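Long-range contacts in hypothetical protein (Staphylococcus aureus subsp. aureus, PDB 1QYI), which is of unknown function but probably is a HAD-type hydrolase acting on a phosphate ester or a related substrate: residues Val21-Val26 and Asp54-Ile59; Ser76-Leu81 and Val180-Tyr185; Gly235-Arg240 and Phe288-Ala293; Leu282-Pro287 and Leu325-Ser330. One frame throughout, in Å; residues are numbered along the deposited sequence.

Interaction 1. Residues Val21-Val26 and Asp54-Ile59; sequences VSALTV and DIRNRI
Ala23 and Ile55 meet where helix 16-31 crosses helix 49-60 within the all-helical part of the chain inserted after strand 3-6, an arrangement consistent with the cap domain of a HAD protein. The segments cross at 73°, their axes 8.6 Å apart, close enough for the small Ala23 to seat its CB at 3.5 Å from Arg56 CA. Ile55 can be followed outward. Its CB bond points at the other helix and splits into two arms: CG2, anti to the backbone N, lies 4.1 Å from Ala23 O and also borders Leu24 CD2. The other arm, CG1, ends in CD1, which touches Leu24 CD2 at 3.6 Å, the two side chains crossing at about a right angle. One turn on, Ile59 puts CG1 near Ala23 O and CG2 4.1 Å from Val26 CB. Arg56 runs extended away from the interface toward salt bridges with Glu16, Asp20 and Asp63, so its charge is met outside the contact. Between the helices themselves the contact is carried mainly by buried hydrocarbon, with Ala23 O also lying against the isoleucine carbons, which implies that it is held by shape and exclusion of water rather than by directed polar bonds.

Interaction 2. Residues Ser76-Leu81 and Val180-Tyr185; sequences SNWDML and VYQEWY
Trp78 sets the edge of its indole toward the face of Tyr181 in an offset edge-to-face (T-shaped) pair, joining helix 77-93 to helix 172-195 inside the helical bundle that is probably the HAD cap domain. The five-membered ring and the phenol ring have centroids 5.1 Å apart and planes at 88°. The touching atoms are Trp78 NE1 and Tyr181 CD1, 3.5 Å apart, with Trp78 CD1 close behind. The amide end of Gln182, its plane about perpendicular to the indole, comes to the same NE1 edge of the ring. At the other ortho carbon, near the CB end of the phenol ring, Leu81 CD2 comes 3.4 Å from Tyr181 CD2, while Asn77 lays its CB by the hydroxyl end.

The segment axes stay 11.3 Å apart, so long side chains make the contact. Tyr181 holds CG anti to its backbone N (chi1 172°), which sends the ring straight across, while Leu81 has CG wedged between its own N and carbonyl carbon (chi1 65°). In the next shell, helix 16-31 covers part of the contact, Cys18 and Phe19 lying against Asn77 and Ser22 against Leu81. Asp79 of helix 77-93, which does not touch 180-185, accepts a hydrogen bond from Trp174 NE1 and forms a salt bridge with Lys144. At the start of that helix Ser76 occupies the N-cap position, and Ser76 O accepts from Met80 N (modelled as selenomethionine) at 3.0 Å.

Interaction 3. Residues Gly235-Arg240 and Phe288-Ala293; sequences GIATGR and FSYIAA
Ala237, the last residue of strand 233-237, presses its methyl onto the ring of Tyr290 in helix 288-295. This is a CH-pi contact: Ala237 CB stands 3.6 Å from the centroid of the Tyr290 ring and 21° off the normal, displaced toward the CD1-CE1 side. Tyr290 reaches this place with chi1 at -95°, well past the staggered -60°, which swings the ring alongside the strand so that a face receives the methyl. Ser289 OG, lodged between its own backbone N and carbonyl carbon, borders the same methyl, 3.9 Å from Ala237 CB. One turn later Ala293 CB packs 3.5 Å from Ile236 O, and Gly235 brings bare backbone beside the helix, so strand and helix run close with small residues at the seam.

Beyond the strand, Thr238 turns away from the helix. Its OG1 accepts from Arg240 N at 3.1 Å, a nearly straight bond that closes an ST turn. The place of this threonine, just past the second strand, is consistent with the second HAD motif. Arg240 then extends to a salt bridge with Asp9.

The strand runs nearly antiparallel to the helix, at 160°, within a Rossmann-like parallel sheet. Gly235 and Ala237 bond to strand 3-6 and Ile236 to Phe262 and Ala264, at strand 263-264; helix 302-307 packs on Phe288, Ile291 and Ala292, and helix 242-252 lies against Thr238 and Arg240.

Interaction 4. Residues Leu282-Pro287 and Leu325-Ser330; sequences LGKPNP and LADLLS
A polar and partly buried contact joins the loop before helix 288-295 to the first turns of helix 325-334, probably at the edge of the site where the HAD motifs of the Rossmann-like core gather. Lys284 of the GKPNP loop and Asp327 probably correspond to the lysine of the third motif and the second acidic residue of the fourth (GDSLAD). Lys284 NZ forms a salt bridge with Asp327 OD1 at 3.0 Å, although the position of that oxygen is less certain than the rest. The lysine arrives by a folded route, bent at chi2 (79°) and again at chi4, so that its chain crosses the carboxylate obliquely. The main partner of the ammonium is Ala237 O, and Asp7 is a longer, weak ion partner; this is consistent with a lysine that bridges several motifs.

Ser330 is the other polar centre. Its OG sits among three carbonyl oxygens: Pro285 O at 2.9 Å, and Lys284 O and Ala326 O at 3.1 Å each. The bond to CB already faces the loop; chi1 -72° sets OG beside the backbone N, within reach of both the loop carbonyls and Ala326 O. The loop contains a type I turn from Gly283 to Asn286, and Asn286 OD1 caps Phe288 N, fixing the start of the following helix. Apolar flanks complete the fit: Pro285 CG only brushes Ala326 CB, at 4.5 Å, and Pro287 CB approaches Ser330 CB to 4.1 Å.

From the N terminus, strand 3-6 leads into the helical part, where interaction 1 closes a loop of 27 residues between helices 16-31 and 49-60. Interaction 2 follows in series and spans 98 residues to bring helix 77-93 to helix 172-195; the two touch, with Thr25 and Ser22 against Tyr181 and Leu81. The chain then returns to the parallel sheet. There interaction 3 spans 47 residues and interaction 4 spans 37; they cross, since 235-240, 282-287, 288-293 and 325-330 alternate, and they touch through Ser289 against Lys284. Tyr185 beside Arg240 is a direct touch between interactions 2 and 3, whose centres lie about 24 Å apart, linking helical part and core.

Interaction 1. Residues Val21-Val26 and Asp54-Ile59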
loop_
_atom_site.group_PDB
_atom_site.type_symbol
_atom_site.label_atom_id
_atom_site.label_comp_id
_atom_site.label_asym_id
_atom_site.label_seq_id
_atom_site.Cartn_x
_atom_site.Cartn_y
_atom_site.Cartn_z
ATOM N N VAL A 21 7.909 5.314 2.307
ATOM C CA VAL A 21 8.761 4.669 1.322
ATOM C C VAL A 21 8.486 5.290 -0.045
ATOM O O VAL A 21 9.418 5.574 -0.797
ATOM C CB VAL A 21 8.543 3.150 1.269
ATOM C CG1 VAL A 21 9.428 2.538 0.198
ATOM C CG2 VAL A 21 8.877 2.546 2.630
ATOM N N SER A 22 7.217 5.526 -0.362
ATOM C CA SER A 22 6.888 6.138 -1.637
ATOM C C SER A 22 7.670 7.456 -1.796
ATOM O O SER A 22 8.249 7.720 -2.863
ATOM C CB SER A 22 5.383 6.386 -1.734
ATOM O OG SER A 22 5.062 7.105 -2.925
ATOM N N ALA A 23 7.705 8.270 -0.737
ATOM C CA ALA A 23 8.439 9.543 -0.762
ATOM C C ALA A 23 9.943 9.313 -0.929
ATOM O O ALA A 23 10.583 9.952 -1.761
ATOM C CB ALA A 23 8.176 10.335 0.522
ATOM N N LEU A 24 10.500 8.409 -0.127
ATOM C CA LEU A 24 11.925 8.087 -0.206
ATOM C C LEU A 24 12.304 7.583 -1.587
ATOM O O LEU A 24 13.421 7.789 -2.052
ATOM C CB LEU A 24 12.306 7.013 0.812
ATOM C CG LEU A 24 12.487 7.421 2.266
ATOM C CD1 LEU A 24 13.216 6.294 2.996
ATOM C CD2 LEU A 24 13.310 8.704 2.336
ATOM N N THR A 25 11.375 6.908 -2.247
ATOM C CA THR A 25 11.665 6.388 -3.571
ATOM C C THR A 25 11.929 7.532 -4.532
ATOM O O THR A 25 12.997 7.605 -5.145
ATOM C CB THR A 25 10.523 5.526 -4.077
ATOM O OG1 THR A 25 10.450 4.350 -3.264
ATOM C CG2 THR A 25 10.760 5.118 -5.517
ATOM N N VAL A 26 10.961 8.432 -4.646
ATOM C CA VAL A 26 11.087 9.588 -5.521
ATOM C C VAL A 26 12.379 10.342 -5.202
ATOM O O VAL A 26 13.152 10.698 -6.097
ATOM C CB VAL A 26 9.876 10.524 -5.330
ATOM C CG1 VAL A 26 9.905 11.647 -6.351
ATOM C CG2 VAL A 26 8.593 9.725 -5.451
ATOM N N ASP A 54 10.697 14.602 6.887
ATOM C CA ASP A 54 10.988 15.841 6.195
ATOM C C ASP A 54 10.917 15.602 4.692
ATOM O O ASP A 54 10.312 16.369 3.945
ATOM C CB ASP A 54 12.380 16.336 6.564
ATOM C CG ASP A 54 12.753 17.585 5.808
ATOM O OD1 ASP A 54 12.104 18.632 6.040
ATOM O OD2 ASP A 54 13.667 17.506 4.960
ATOM N N ILE A 55 11.555 14.525 4.255
ATOM C CA ILE A 55 11.585 14.164 2.844
ATOM C C ILE A 55 10.159 14.065 2.294
ATOM O O ILE A 55 9.823 14.704 1.293
ATOM C CB ILE A 55 12.365 12.834 2.680
ATOM C CG1 ILE A 55 13.838 13.101 3.032
ATOM C CG2 ILE A 55 12.190 12.268 1.272
ATOM C CD1 ILE A 55 14.668 11.883 3.386
ATOM N N ARG A 56 9.334 13.277 2.977
ATOM C CA ARG A 56 7.938 13.075 2.612
ATOM C C ARG A 56 7.212 14.411 2.516
ATOM O O ARG A 56 6.415 14.656 1.602
ATOM C CB ARG A 56 7.249 12.216 3.667
ATOM C CG ARG A 56 5.759 12.069 3.442
ATOM C CD ARG A 56 5.121 11.165 4.476
ATOM N NE ARG A 56 3.677 11.271 4.399
ATOM C CZ ARG A 56 2.829 10.430 4.970
ATOM N NH1 ARG A 56 3.284 9.400 5.673
ATOM N NH2 ARG A 56 1.521 10.619 4.828
ATOM N N ASN A 57 7.483 15.264 3.490
ATOM C CA ASN A 57 6.872 16.569 3.528
ATOM C C ASN A 57 7.259 17.381 2.301
ATOM O O ASN A 57 6.408 18.010 1.677
ATOM C CB ASN A 57 7.296 17.305 4.789
ATOM C CG ASN A 57 6.763 18.705 4.829
ATOM O OD1 ASN A 57 5.560 18.920 4.693
ATOM N ND2 ASN A 57 7.650 19.677 5.014
ATOM N N ARG A 58 8.540 17.368 1.947
ATOM C CA ARG A 58 9.000 18.119 0.782
ATOM C C ARG A 58 8.431 17.571 -0.524
ATOM O O ARG A 58 7.885 18.320 -1.333
ATOM C CB ARG A 58 10.526 18.101 0.687
ATOM C CG ARG A 58 11.266 18.891 1.742
ATOM C CD ARG A 58 12.731 18.945 1.357
ATOM N NE ARG A 58 12.904 19.668 0.092
ATOM C CZ ARG A 58 13.967 19.564 -0.701
ATOM N NH1 ARG A 58 14.971 18.757 -0.373
ATOM N NH2 ARG A 58 14.026 20.269 -1.822
ATOM N N ILE A 59 8.577 16.264 -0.726
ATOM C CA ILE A 59 8.101 15.610 -1.943
ATOM C C ILE A 59 6.598 15.799 -2.167
ATOM O O ILE A 59 6.188 16.287 -3.217
ATOM C CB ILE A 59 8.430 14.083 -1.932
ATOM C CG1 ILE A 59 9.935 13.864 -1.769
ATOM C CG2 ILE A 59 7.969 13.433 -3.237
ATOM C CD1 ILE A 59 10.778 14.521 -2.858
#

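Interaction 2. Residues Ser76-Leu81 and Val180-Tyr185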
loop_
_atom_site.group_PDB
_atom_site.type_symbol
_atom_site.label_atom_id
_atom_site.label_comp_id
_atom_site.label_asym_id
_atom_site.label_seq_id
_atom_site.Cartn_x
_atom_site.Cartn_y
_atom_site.Cartn_z
ATOM N N SER A 76 -2.575 3.278 -5.535
ATOM C CA SER A 76 -1.431 2.374 -5.535
ATOM C C SER A 76 -0.187 3.219 -5.294
ATOM O O SER A 76 0.011 4.212 -5.985
ATOM C CB SER A 76 -1.303 1.654 -6.877
ATOM O OG SER A 76 -0.148 0.814 -6.882
ATOM N N ASN A 77 0.644 2.836 -4.326
ATOM C CA ASN A 77 1.848 3.611 -4.033
ATOM C C ASN A 77 2.821 3.600 -5.203
ATOM O O ASN A 77 3.459 4.613 -5.479
ATOM C CB ASN A 77 2.553 3.083 -2.779
ATOM C CG ASN A 77 1.718 3.249 -1.527
ATOM O OD1 ASN A 77 0.777 2.492 -1.285
ATOM N ND2 ASN A 77 2.053 4.251 -0.726
ATOM N N TRP A 78 2.936 2.458 -5.881
ATOM C CA TRP A 78 3.829 2.350 -7.029
ATOM C C TRP A 78 3.434 3.414 -8.053
ATOM O O TRP A 78 4.269 4.214 -8.489
ATOM C CB TRP A 78 3.740 0.954 -7.670
ATOM C CG TRP A 78 4.179 -0.186 -6.772
ATOM C CD1 TRP A 78 5.104 -0.127 -5.753
ATOM C CD2 TRP A 78 3.776 -1.563 -6.860
ATOM N NE1 TRP A 78 5.295 -1.372 -5.216
ATOM C CE2 TRP A 78 4.495 -2.276 -5.872
ATOM C CE3 TRP A 78 2.876 -2.266 -7.678
ATOM C CZ2 TRP A 78 4.349 -3.665 -5.679
ATOM C CZ3 TRP A 78 2.727 -3.650 -7.488
ATOM C CH2 TRP A 78 3.463 -4.333 -6.494
ATOM N N ASP A 79 2.154 3.442 -8.419
ATOM C CA ASP A 79 1.688 4.422 -9.390
ATOM C C ASP A 79 1.921 5.861 -8.922
ATOM O O ASP A 79 2.401 6.698 -9.693
ATOM C CB ASP A 79 0.202 4.215 -9.698
ATOM C CG ASP A 79 -0.077 2.886 -10.385
ATOM O OD1 ASP A 79 0.567 2.591 -11.415
ATOM O OD2 ASP A 79 -0.948 2.134 -9.893
HETATM N N MSE A 80 1.596 6.139 -7.662
HETATM C CA MSE A 80 1.767 7.481 -7.116
HETATM C C MSE A 80 3.204 8.008 -7.191
HETATM O O MSE A 80 3.444 9.100 -7.705
HETATM C CB MSE A 80 1.289 7.533 -5.664
HETATM C CG MSE A 80 -0.171 7.196 -5.479
HETATM SE SE MSE A 80 -0.778 7.587 -3.695
HETATM C CE MSE A 80 0.711 6.817 -2.694
ATOM N N LEU A 81 4.151 7.236 -6.669
ATOM C CA LEU A 81 5.543 7.645 -6.686
ATOM C C LEU A 81 6.039 7.773 -8.125
ATOM O O LEU A 81 6.888 8.609 -8.421
ATOM C CB LEU A 81 6.396 6.642 -5.909
ATOM C CG LEU A 81 6.518 5.215 -6.443
ATOM C CD1 LEU A 81 7.588 5.156 -7.532
ATOM C CD2 LEU A 81 6.913 4.282 -5.292
ATOM N N VAL A 180 12.785 0.018 -6.805
ATOM C CA VAL A 180 13.441 0.835 -5.795
ATOM C C VAL A 180 12.581 0.887 -4.548
ATOM O O VAL A 180 13.092 0.865 -3.429
ATOM C CB VAL A 180 13.665 2.282 -6.283
ATOM C CG1 VAL A 180 14.420 3.066 -5.229
ATOM C CG2 VAL A 180 14.425 2.282 -7.601
ATOM N N TYR A 181 11.272 0.960 -4.744
ATOM C CA TYR A 181 10.354 1.021 -3.612
ATOM C C TYR A 181 10.328 -0.303 -2.834
ATOM O O TYR A 181 10.360 -0.328 -1.591
ATOM C CB TYR A 181 8.949 1.372 -4.110
ATOM C CG TYR A 181 7.871 1.272 -3.058
ATOM C CD1 TYR A 181 7.341 0.029 -2.694
ATOM C CD2 TYR A 181 7.355 2.417 -2.443
ATOM C CE1 TYR A 181 6.329 -0.073 -1.758
ATOM C CE2 TYR A 181 6.342 2.323 -1.503
ATOM C CZ TYR A 181 5.835 1.075 -1.167
ATOM O OH TYR A 181 4.831 0.966 -0.239
ATOM N N GLN A 182 10.286 -1.400 -3.587
ATOM C CA GLN A 182 10.237 -2.727 -2.997
ATOM C C GLN A 182 11.477 -3.030 -2.159
ATOM O O GLN A 182 11.377 -3.647 -1.095
ATOM C CB GLN A 182 10.032 -3.783 -4.096
ATOM C CG GLN A 182 8.642 -3.730 -4.731
ATOM C CD GLN A 182 7.531 -4.121 -3.764
ATOM O OE1 GLN A 182 7.267 -5.305 -3.565
ATOM N NE2 GLN A 182 6.890 -3.127 -3.142
ATOM N N GLU A 183 12.645 -2.593 -2.620
ATOM C CA GLU A 183 13.856 -2.842 -1.852
ATOM C C GLU A 183 13.808 -1.981 -0.596
ATOM O O GLU A 183 14.182 -2.418 0.493
ATOM C CB GLU A 183 15.111 -2.529 -2.668
ATOM C CG GLU A 183 16.141 -3.619 -2.518
ATOM C CD GLU A 183 17.462 -3.308 -3.189
ATOM O OE1 GLU A 183 17.467 -3.049 -4.412
ATOM O OE2 GLU A 183 18.495 -3.335 -2.489
ATOM N N TRP A 184 13.339 -0.752 -0.762
ATOM C CA TRP A 184 13.190 0.170 0.349
ATOM C C TRP A 184 12.298 -0.481 1.411
ATOM O O TRP A 184 12.639 -0.520 2.590
ATOM C CB TRP A 184 12.532 1.457 -0.145
ATOM C CG TRP A 184 13.482 2.607 -0.405
ATOM C CD1 TRP A 184 13.437 3.496 -1.440
ATOM C CD2 TRP A 184 14.545 3.041 0.455
ATOM N NE1 TRP A 184 14.403 4.466 -1.268
ATOM C CE2 TRP A 184 15.085 4.217 -0.113
ATOM C CE3 TRP A 184 15.073 2.563 1.661
ATOM C CZ2 TRP A 184 16.140 4.908 0.471
ATOM C CZ3 TRP A 184 16.122 3.249 2.244
ATOM C CH2 TRP A 184 16.640 4.422 1.647
ATOM N N TYR A 185 11.163 -1.014 0.969
ATOM C CA TYR A 185 10.209 -1.638 1.869
ATOM C C TYR A 185 10.598 -3.016 2.402
ATOM O O TYR A 185 10.780 -3.184 3.609
ATOM C CB TYR A 185 8.842 -1.714 1.188
ATOM C CG TYR A 185 7.659 -1.834 2.133
ATOM C CD1 TYR A 185 7.341 -3.045 2.748
ATOM C CD2 TYR A 185 6.849 -0.730 2.396
ATOM C CE1 TYR A 185 6.236 -3.150 3.600
ATOM C CE2 TYR A 185 5.754 -0.821 3.240
ATOM C CZ TYR A 185 5.449 -2.029 3.835
ATOM O OH TYR A 185 4.341 -2.114 4.639
#

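Interaction 3. Residues Gly235-Arg240 and Phe288-Ala293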
loop_
_atom_site.group_PDB
_atom_site.type_symbol
_atom_site.label_atom_id
_atom_site.label_comp_id
_atom_site.label_asym_id
_atom_site.label_seq_id
_atom_site.Cartn_x
_atom_site.Cartn_y
_atom_site.Cartn_z
ATOM N N GLY A 235 -8.348 -15.000 13.588
ATOM C CA GLY A 235 -8.107 -15.105 12.157
ATOM C C GLY A 235 -7.727 -13.783 11.500
ATOM O O GLY A 235 -8.052 -12.715 12.025
ATOM N N ILE A 236 -7.036 -13.846 10.359
ATOM C CA ILE A 236 -6.614 -12.640 9.631
ATOM C C ILE A 236 -6.963 -12.623 8.130
ATOM O O ILE A 236 -6.680 -13.581 7.413
ATOM C CB ILE A 236 -5.071 -12.413 9.733
ATOM C CG1 ILE A 236 -4.671 -12.121 11.175
ATOM C CG2 ILE A 236 -4.658 -11.202 8.897
ATOM C CD1 ILE A 236 -5.253 -10.834 11.708
ATOM N N ALA A 237 -7.570 -11.526 7.680
ATOM C CA ALA A 237 -7.918 -11.305 6.271
ATOM C C ALA A 237 -7.452 -9.887 5.918
ATOM O O ALA A 237 -8.014 -8.906 6.413
ATOM C CB ALA A 237 -9.434 -11.430 6.048
ATOM N N THR A 238 -6.424 -9.769 5.080
ATOM C CA THR A 238 -5.914 -8.449 4.694
ATOM C C THR A 238 -5.670 -8.326 3.192
ATOM O O THR A 238 -5.664 -9.322 2.467
ATOM C CB THR A 238 -4.582 -8.122 5.414
ATOM O OG1 THR A 238 -4.128 -6.825 5.010
ATOM C CG2 THR A 238 -3.520 -9.157 5.074
ATOM N N GLY A 239 -5.472 -7.090 2.739
ATOM C CA GLY A 239 -5.203 -6.833 1.334
ATOM C C GLY A 239 -3.708 -6.881 1.074
ATOM O O GLY A 239 -3.257 -6.791 -0.066
ATOM N N ARG A 240 -2.939 -7.010 2.151
ATOM C CA ARG A 240 -1.487 -7.091 2.075
ATOM C C ARG A 240 -1.048 -8.470 1.586
ATOM O O ARG A 240 -1.707 -9.475 1.871
ATOM C CB ARG A 240 -0.870 -6.874 3.459
ATOM C CG ARG A 240 -1.095 -5.511 4.084
ATOM C CD ARG A 240 -0.322 -5.420 5.388
ATOM N NE ARG A 240 -0.162 -4.047 5.848
ATOM C CZ ARG A 240 0.956 -3.569 6.382
ATOM N NH1 ARG A 240 2.023 -4.348 6.530
ATOM N NH2 ARG A 240 1.003 -2.303 6.767
ATOM N N PHE A 288 -14.301 -13.828 0.106
ATOM C CA PHE A 288 -13.415 -14.973 -0.072
ATOM C C PHE A 288 -12.308 -15.118 0.957
ATOM O O PHE A 288 -12.141 -16.189 1.548
ATOM C CB PHE A 288 -12.753 -14.949 -1.443
ATOM C CG PHE A 288 -11.624 -15.922 -1.563
ATOM C CD1 PHE A 288 -11.877 -17.287 -1.624
ATOM C CD2 PHE A 288 -10.303 -15.485 -1.567
ATOM C CE1 PHE A 288 -10.836 -18.213 -1.694
ATOM C CE2 PHE A 288 -9.253 -16.404 -1.635
ATOM C CZ PHE A 288 -9.523 -17.774 -1.696
ATOM N N SER A 289 -11.531 -14.056 1.143
ATOM C CA SER A 289 -10.422 -14.090 2.090
ATOM C C SER A 289 -10.912 -14.276 3.518
ATOM O O SER A 289 -10.275 -14.968 4.307
ATOM C CB SER A 289 -9.587 -12.815 1.987
ATOM O OG SER A 289 -10.371 -11.674 2.306
ATOM N N TYR A 290 -12.052 -13.680 3.850
ATOM C CA TYR A 290 -12.582 -13.842 5.188
ATOM C C TYR A 290 -13.046 -15.278 5.367
ATOM O O TYR A 290 -12.920 -15.851 6.448
ATOM C CB TYR A 290 -13.733 -12.863 5.448
ATOM C CG TYR A 290 -13.284 -11.590 6.136
ATOM C CD1 TYR A 290 -12.599 -11.642 7.351
ATOM C CD2 TYR A 290 -13.486 -10.339 5.542
ATOM C CE1 TYR A 290 -12.118 -10.486 7.960
ATOM C CE2 TYR A 290 -13.008 -9.170 6.140
ATOM C CZ TYR A 290 -12.320 -9.249 7.354
ATOM O OH TYR A 290 -11.825 -8.105 7.951
ATOM N N ILE A 291 -13.564 -15.865 4.292
ATOM C CA ILE A 291 -14.046 -17.243 4.322
ATOM C C ILE A 291 -12.878 -18.227 4.450
ATOM O O ILE A 291 -12.999 -19.286 5.074
ATOM C CB ILE A 291 -14.866 -17.559 3.044
ATOM C CG1 ILE A 291 -16.113 -16.670 3.019
ATOM C CG2 ILE A 291 -15.245 -19.036 3.005
ATOM C CD1 ILE A 291 -17.027 -16.871 1.808
ATOM N N ALA A 292 -11.749 -17.859 3.854
ATOM C CA ALA A 292 -10.551 -18.679 3.896
ATOM C C ALA A 292 -9.928 -18.609 5.288
ATOM O O ALA A 292 -9.370 -19.588 5.782
ATOM C CB ALA A 292 -9.561 -18.194 2.859
ATOM N N ALA A 293 -10.032 -17.442 5.911
ATOM C CA ALA A 293 -9.486 -17.217 7.238
ATOM C C ALA A 293 -10.349 -17.874 8.307
ATOM O O ALA A 293 -9.913 -18.073 9.448
ATOM C CB ALA A 293 -9.383 -15.733 7.505
#

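Interaction 4. Residues Leu282-Pro287 and Leu325-Ser330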
loop_
_atom_site.group_PDB
_atom_site.type_symbol
_atom_site.label_atom_id
_atom_site.label_comp_id
_atom_site.label_asym_id
_atom_site.label_seq_id
_atom_site.Cartn_x
_atom_site.Cartn_y
_atom_site.Cartn_z
ATOM N N LEU A 282 -11.583 -11.541 -6.739
ATOM C CA LEU A 282 -11.830 -12.079 -5.413
ATOM C C LEU A 282 -11.239 -11.127 -4.384
ATOM O O LEU A 282 -10.837 -11.540 -3.299
ATOM C CB LEU A 282 -11.202 -13.475 -5.279
ATOM C CG LEU A 282 -12.087 -14.698 -5.585
ATOM C CD1 LEU A 282 -12.948 -14.455 -6.803
ATOM C CD2 LEU A 282 -11.209 -15.918 -5.774
ATOM N N GLY A 283 -11.203 -9.843 -4.744
ATOM C CA GLY A 283 -10.666 -8.808 -3.871
ATOM C C GLY A 283 -11.434 -8.629 -2.569
ATOM O O GLY A 283 -12.481 -9.244 -2.379
ATOM N N LYS A 284 -10.927 -7.768 -1.685
ATOM C CA LYS A 284 -11.537 -7.548 -0.372
ATOM C C LYS A 284 -13.050 -7.336 -0.303
ATOM O O LYS A 284 -13.667 -7.663 0.726
ATOM C CB LYS A 284 -10.854 -6.392 0.373
ATOM C CG LYS A 284 -10.715 -6.642 1.889
ATOM C CD LYS A 284 -9.536 -7.577 2.186
ATOM C CE LYS A 284 -9.665 -8.328 3.507
ATOM N NZ LYS A 284 -9.652 -7.480 4.715
ATOM N N PRO A 285 -13.673 -6.757 -1.350
ATOM C CA PRO A 285 -15.125 -6.604 -1.199
ATOM C C PRO A 285 -15.726 -8.013 -1.130
ATOM O O PRO A 285 -16.675 -8.266 -0.388
ATOM C CB PRO A 285 -15.530 -5.853 -2.463
ATOM C CG PRO A 285 -14.299 -5.086 -2.823
ATOM C CD PRO A 285 -13.184 -6.067 -2.556
ATOM N N ASN A 286 -15.148 -8.931 -1.905
ATOM C CA ASN A 286 -15.595 -10.318 -1.938
ATOM C C ASN A 286 -15.118 -10.996 -0.645
ATOM O O ASN A 286 -13.935 -10.969 -0.320
ATOM C CB ASN A 286 -15.015 -11.037 -3.169
ATOM C CG ASN A 286 -15.517 -12.477 -3.306
ATOM O OD1 ASN A 286 -15.303 -13.306 -2.420
ATOM N ND2 ASN A 286 -16.177 -12.779 -4.423
ATOM N N PRO A 287 -16.042 -11.624 0.099
ATOM C CA PRO A 287 -15.759 -12.316 1.363
ATOM C C PRO A 287 -14.833 -13.536 1.288
ATOM O O PRO A 287 -14.593 -14.188 2.301
ATOM C CB PRO A 287 -17.152 -12.686 1.866
ATOM C CG PRO A 287 -17.887 -12.957 0.593
ATOM C CD PRO A 287 -17.447 -11.820 -0.296
ATOM N N LEU A 325 -15.116 -0.162 4.841
ATOM C CA LEU A 325 -16.486 -0.469 4.529
ATOM C C LEU A 325 -16.533 -1.782 3.745
ATOM O O LEU A 325 -17.476 -2.555 3.882
ATOM C CB LEU A 325 -17.066 0.671 3.701
ATOM C CG LEU A 325 -18.456 0.386 3.138
ATOM C CD1 LEU A 325 -19.421 0.134 4.297
ATOM C CD2 LEU A 325 -18.919 1.554 2.286
ATOM N N ALA A 326 -15.516 -2.037 2.925
ATOM C CA ALA A 326 -15.479 -3.269 2.142
ATOM C C ALA A 326 -15.527 -4.501 3.052
ATOM O O ALA A 326 -15.971 -5.564 2.629
ATOM C CB ALA A 326 -14.228 -3.309 1.271
ATOM N N ASP A 327 -15.069 -4.363 4.295
ATOM C CA ASP A 327 -15.091 -5.479 5.237
ATOM C C ASP A 327 -16.462 -5.597 5.882
ATOM O O ASP A 327 -16.889 -6.683 6.292
ATOM C CB ASP A 327 -14.026 -5.300 6.321
ATOM C CG ASP A 327 -12.635 -5.603 5.812
ATOM O OD1 ASP A 327 -12.496 -6.587 5.066
ATOM O OD2 ASP A 327 -11.676 -4.880 6.151
ATOM N N LEU A 328 -17.149 -4.466 5.979
ATOM C CA LEU A 328 -18.480 -4.424 6.564
ATOM C C LEU A 328 -19.458 -5.211 5.682
ATOM O O LEU A 328 -20.238 -6.020 6.183
ATOM C CB LEU A 328 -18.921 -2.963 6.724
ATOM C CG LEU A 328 -20.341 -2.710 7.231
ATOM C CD1 LEU A 328 -20.388 -1.443 8.071
ATOM C CD2 LEU A 328 -21.264 -2.609 6.027
ATOM N N LEU A 329 -19.400 -4.976 4.374
ATOM C CA LEU A 329 -20.258 -5.665 3.415
ATOM C C LEU A 329 -19.919 -7.159 3.360
ATOM O O LEU A 329 -20.803 -7.992 3.157
ATOM C CB LEU A 329 -20.112 -5.018 2.032
ATOM C CG LEU A 329 -21.057 -3.880 1.586
ATOM C CD1 LEU A 329 -21.433 -2.960 2.733
ATOM C CD2 LEU A 329 -20.373 -3.099 0.472
ATOM N N SER A 330 -18.643 -7.502 3.547
ATOM C CA SER A 330 -18.226 -8.907 3.547
ATOM C C SER A 330 -18.822 -9.623 4.756
ATOM O O SER A 330 -19.085 -10.820 4.703
ATOM C CB SER A 330 -16.697 -9.034 3.607
ATOM O OG SER A 330 -16.075 -8.651 2.391
#